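Long-range contact in antitoxin RelF (Mycobacterium tuberculosis, PDB 3G5O), which neutralizes its partner toxin RelG by direct binding and, together with that toxin, binds DNA and represses its own promoter: residues 22-34 against 42-54. Residues are numbered along the deposited sequence; the frame is centred on the assembly and turned at random.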
loop_
_atom_site.group_PDB
_atom_site.type_symbol
_atom_site.label_atom_id
_atom_site.label_comp_id
_atom_site.label_asym_id
_atom_site.label_seq_id
_atom_site.Cartn_x
_atom_site.Cartn_y
_atom_site.Cartn_z
ATOM N N GLU A 22 6.571 11.216 25.050
ATOM C CA GLU A 22 6.458 9.804 25.411
ATOM C C GLU A 22 5.690 9.056 24.338
ATOM O O GLU A 22 6.093 7.957 23.962
ATOM C CB GLU A 22 5.764 9.635 26.788
ATOM C CG GLU A 22 6.710 9.984 27.943
ATOM C CD GLU A 22 6.784 11.481 28.193
ATOM O OE1 GLU A 22 5.948 12.218 27.618
ATOM O OE2 GLU A 22 7.679 11.929 28.961
ATOM N N PHE A 23 4.614 9.661 23.842
ATOM C CA PHE A 23 3.815 9.024 22.779
ATOM C C PHE A 23 4.611 8.882 21.478
ATOM O O PHE A 23 4.514 7.843 20.809
ATOM C CB PHE A 23 2.469 9.748 22.553
ATOM C CG PHE A 23 1.431 9.395 23.591
ATOM C CD1 PHE A 23 0.794 8.154 23.560
ATOM C CD2 PHE A 23 1.117 10.281 24.626
ATOM C CE1 PHE A 23 -0.157 7.804 24.534
ATOM C CE2 PHE A 23 0.174 9.944 25.600
ATOM C CZ PHE A 23 -0.473 8.688 25.555
ATOM N N VAL A 24 5.379 9.925 21.133
ATOM C CA VAL A 24 6.280 9.863 19.976
ATOM C C VAL A 24 7.364 8.778 20.165
ATOM O O VAL A 24 7.593 7.955 19.248
ATOM C CB VAL A 24 6.915 11.236 19.640
ATOM C CG1 VAL A 24 8.047 11.072 18.687
ATOM C CG2 VAL A 24 5.861 12.175 19.048
ATOM N N ASP A 25 7.989 8.742 21.347
ATOM C CA ASP A 25 8.977 7.687 21.646
ATOM C C ASP A 25 8.364 6.304 21.479
ATOM O O ASP A 25 9.039 5.409 20.946
ATOM C CB ASP A 25 9.533 7.776 23.082
ATOM C CG ASP A 25 10.641 8.788 23.247
ATOM O OD1 ASP A 25 11.339 9.182 22.268
ATOM O OD2 ASP A 25 10.831 9.193 24.410
ATOM N N ALA A 26 7.107 6.130 21.931
ATOM C CA ALA A 26 6.429 4.831 21.914
ATOM C C ALA A 26 6.169 4.287 20.491
ATOM O O ALA A 26 6.495 3.138 20.211
ATOM C CB ALA A 26 5.112 4.848 22.713
ATOM N N VAL A 27 5.585 5.097 19.605
ATOM C CA VAL A 27 5.341 4.626 18.251
ATOM C C VAL A 27 6.660 4.495 17.449
ATOM O O VAL A 27 6.780 3.653 16.557
ATOM C CB VAL A 27 4.299 5.481 17.486
ATOM C CG1 VAL A 27 3.015 5.584 18.283
ATOM C CG2 VAL A 27 4.851 6.850 17.141
ATOM N N SER A 28 7.640 5.311 17.797
ATOM C CA SER A 28 8.910 5.327 17.131
ATOM C C SER A 28 9.614 3.983 17.162
ATOM O O SER A 28 10.269 3.577 16.210
ATOM C CB SER A 28 9.821 6.296 17.859
ATOM O OG SER A 28 10.951 6.444 17.077
ATOM N N SER A 29 9.516 3.320 18.290
ATOM C CA SER A 29 10.292 2.107 18.511
ATOM C C SER A 29 9.485 0.825 18.225
ATOM O O SER A 29 10.000 -0.305 18.387
ATOM C CB SER A 29 10.821 2.134 19.938
ATOM O OG SER A 29 9.734 2.311 20.831
ATOM N N THR A 30 8.251 0.989 17.738
ATOM C CA THR A 30 7.319 -0.123 17.589
ATOM C C THR A 30 6.423 0.001 16.336
ATOM O O THR A 30 6.521 0.964 15.561
ATOM C CB THR A 30 6.365 -0.199 18.819
ATOM O OG1 THR A 30 5.462 0.911 18.782
ATOM C CG2 THR A 30 7.133 -0.186 20.195
ATOM N N GLN A 31 5.540 -0.981 16.183
ATOM C CA GLN A 31 4.472 -0.956 15.231
ATOM C C GLN A 31 3.170 -0.345 15.794
ATOM O O GLN A 31 2.147 -0.420 15.152
ATOM C CB GLN A 31 4.197 -2.367 14.684
ATOM C CG GLN A 31 5.399 -3.023 13.998
ATOM C CD GLN A 31 5.135 -4.482 13.578
ATOM O OE1 GLN A 31 5.792 -5.405 14.070
ATOM N NE2 GLN A 31 4.182 -4.683 12.680
ATOM N N ASP A 32 3.205 0.284 16.963
ATOM C CA ASP A 32 1.972 0.763 17.594
ATOM C C ASP A 32 1.389 1.948 16.804
ATOM O O ASP A 32 2.132 2.734 16.211
ATOM C CB ASP A 32 2.254 1.231 19.032
ATOM C CG ASP A 32 2.668 0.086 19.992
ATOM O OD1 ASP A 32 2.486 -1.114 19.680
ATOM O OD2 ASP A 32 3.174 0.418 21.090
ATOM N N GLN A 33 0.068 2.073 16.780
ATOM C CA GLN A 33 -0.560 3.262 16.221
ATOM C C GLN A 33 -1.487 3.901 17.206
ATOM O O GLN A 33 -2.115 3.217 18.014
ATOM C CB GLN A 33 -1.349 2.971 14.958
ATOM C CG GLN A 33 -1.680 1.535 14.807
ATOM C CD GLN A 33 -2.391 1.279 13.484
ATOM O OE1 GLN A 33 -1.987 0.409 12.716
ATOM N NE2 GLN A 33 -3.452 2.044 13.223
ATOM N N ILE A 34 -1.592 5.211 17.104
ATOM C CA ILE A 34 -2.519 5.973 17.915
ATOM C C ILE A 34 -3.446 6.713 16.983
ATOM O O ILE A 34 -2.987 7.484 16.144
ATOM C CB ILE A 34 -1.787 7.021 18.735
ATOM C CG1 ILE A 34 -0.693 6.367 19.579
ATOM C CG2 ILE A 34 -2.799 7.816 19.603
ATOM C CD1 ILE A 34 0.208 7.369 20.254
ATOM N N PRO A 42 -12.397 10.439 15.231
ATOM C CA PRO A 42 -10.985 10.251 14.848
ATOM C C PRO A 42 -10.581 11.436 13.980
ATOM O O PRO A 42 -11.365 11.854 13.142
ATOM C CB PRO A 42 -11.011 8.954 14.012
ATOM C CG PRO A 42 -12.288 8.270 14.385
ATOM C CD PRO A 42 -13.256 9.370 14.684
ATOM N N ALA A 43 -9.396 11.986 14.194
ATOM C CA ALA A 43 -8.945 13.139 13.421
ATOM C C ALA A 43 -7.591 12.944 12.761
ATOM O O ALA A 43 -7.355 13.480 11.682
ATOM C CB ALA A 43 -8.934 14.434 14.293
ATOM N N ALA A 44 -6.711 12.186 13.411
ATOM C CA ALA A 44 -5.360 11.939 12.908
ATOM C C ALA A 44 -4.875 10.619 13.442
ATOM O O ALA A 44 -5.425 10.065 14.438
ATOM C CB ALA A 44 -4.396 13.039 13.347
ATOM N N VAL A 45 -3.802 10.138 12.825
ATOM C CA VAL A 45 -3.189 8.913 13.255
ATOM C C VAL A 45 -1.695 9.205 13.403
ATOM O O VAL A 45 -1.080 9.881 12.546
ATOM C CB VAL A 45 -3.445 7.748 12.227
ATOM C CG1 VAL A 45 -2.635 6.528 12.607
ATOM C CG2 VAL A 45 -4.929 7.388 12.175
ATOM N N LEU A 46 -1.121 8.692 14.490
ATOM C CA LEU A 46 0.323 8.768 14.690
ATOM C C LEU A 46 0.961 7.387 14.642
ATOM O O LEU A 46 0.499 6.478 15.335
ATOM C CB LEU A 46 0.632 9.457 16.044
ATOM C CG LEU A 46 2.063 9.869 16.371
ATOM C CD1 LEU A 46 2.464 11.144 15.625
ATOM C CD2 LEU A 46 2.190 10.104 17.889
ATOM N N VAL A 47 2.028 7.229 13.842
ATOM C CA VAL A 47 2.782 5.971 13.777
ATOM C C VAL A 47 4.276 6.260 13.750
ATOM O O VAL A 47 4.669 7.382 13.509
ATOM C CB VAL A 47 2.425 5.125 12.503
ATOM C CG1 VAL A 47 1.005 4.686 12.576
ATOM C CG2 VAL A 47 2.674 5.925 11.221
ATOM N N GLY A 48 5.113 5.241 13.970
ATOM C CA GLY A 48 6.575 5.428 13.930
ATOM C C GLY A 48 6.992 5.833 12.522
ATOM O O GLY A 48 6.309 5.479 11.523
ATOM N N ALA A 49 8.088 6.579 12.417
ATOM C CA ALA A 49 8.664 6.848 11.109
ATOM C C ALA A 49 9.090 5.579 10.353
ATOM O O ALA A 49 8.871 5.475 9.115
ATOM C CB ALA A 49 9.863 7.848 11.224
ATOM N N ASP A 50 9.716 4.635 11.058
ATOM C CA ASP A 50 10.097 3.355 10.469
ATOM C C ASP A 50 8.831 2.597 10.041
ATOM O O ASP A 50 8.778 2.026 8.950
ATOM C CB ASP A 50 10.908 2.498 11.433
ATOM C CG ASP A 50 12.288 3.068 11.722
ATOM O OD1 ASP A 50 12.801 3.890 10.926
ATOM O OD2 ASP A 50 12.868 2.673 12.751
ATOM N N GLU A 51 7.816 2.590 10.904
ATOM C CA GLU A 51 6.537 1.966 10.539
ATOM C C GLU A 51 5.909 2.579 9.258
ATOM O O GLU A 51 5.394 1.850 8.390
ATOM C CB GLU A 51 5.534 1.962 11.719
ATOM C CG GLU A 51 4.328 1.039 11.494
ATOM C CD GLU A 51 4.755 -0.421 11.189
ATOM O OE1 GLU A 51 5.876 -0.850 11.574
ATOM O OE2 GLU A 51 3.988 -1.147 10.565
ATOM N N TRP A 52 5.997 3.895 9.131
ATOM C CA TRP A 52 5.471 4.586 7.961
ATOM C C TRP A 52 6.229 4.131 6.692
ATOM O O TRP A 52 5.612 3.801 5.689
ATOM C CB TRP A 52 5.601 6.100 8.137
ATOM C CG TRP A 52 5.087 6.857 6.946
ATOM C CD1 TRP A 52 5.825 7.440 5.938
ATOM C CD2 TRP A 52 3.726 7.059 6.626
ATOM N NE1 TRP A 52 4.975 8.019 5.018
ATOM C CE2 TRP A 52 3.684 7.816 5.428
ATOM C CE3 TRP A 52 2.522 6.688 7.246
ATOM C CZ2 TRP A 52 2.475 8.205 4.824
ATOM C CZ3 TRP A 52 1.298 7.107 6.654
ATOM C CH2 TRP A 52 1.307 7.863 5.448
ATOM N N GLU A 53 7.544 4.041 6.785
ATOM C CA GLU A 53 8.385 3.506 5.694
ATOM C C GLU A 53 8.011 2.035 5.331
ATOM O O GLU A 53 7.834 1.713 4.149
ATOM C CB GLU A 53 9.853 3.581 6.094
ATOM C CG GLU A 53 10.504 4.861 5.718
ATOM C CD GLU A 53 10.537 4.988 4.178
ATOM O OE1 GLU A 53 11.158 4.128 3.507
ATOM O OE2 GLU A 53 9.893 5.912 3.647
ATOM N N SER A 54 7.921 1.168 6.341
ATOM C CA SER A 54 7.456 -0.218 6.142
ATOM C C SER A 54 6.149 -0.298 5.350
ATOM O O SER A 54 6.015 -1.078 4.382
ATOM C CB SER A 54 7.290 -0.921 7.488
ATOM O OG SER A 54 8.567 -1.243 8.036
HETATM O O HOH W 1 8.270 2.464 13.885
HETATM O O HOH W 2 10.519 5.231 13.805
HETATM O O HOH W 3 4.383 2.631 14.766
HETATM O O HOH W 4 8.189 -0.247 12.802
#
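Glu51 OE1 lies 3.3 Å from Gln31 CG and has two polar partners. It is hydrogen-bonded to a water 2.7 Å away and forms a salt bridge with Arg61 of the neighbouring Rv2866 chain. CG of Glu51 stands opposite its backbone N (chi1 -166°) and the chain then bends at chi2, curling the acid back against Gln31. Water also joins the backbones where strand meets helix. One molecule accepts from Gly48 N at 2.8 Å and reaches Thr30 O and Asp32 O; others link Ser28 O to the amides of Asp50 and Glu51, in the first turn of the helix that starts after Gly48. Gly48, at the N-cap, lets the two backbone segments come close, its CA 3.2 Å from Val27 O. Two residues earlier in strand 42-48, Leu46 forms an antiparallel hydrogen-bonded pair with Ile34, with Leu46 N to Ile34 O at 2.8 Å and nearly straight (167°). Their side chains run alongside each other, and Leu46 also meets Val24 and Val27 of helix 22-28, which crosses the strand at 55°. Strand 42-48 continues the sheet into a second RelF subunit. Helix packed on beta hairpin is part of the N-terminal, dimer-forming domain of Phd/YefM antitoxins, from which a helix leads on to the toxin.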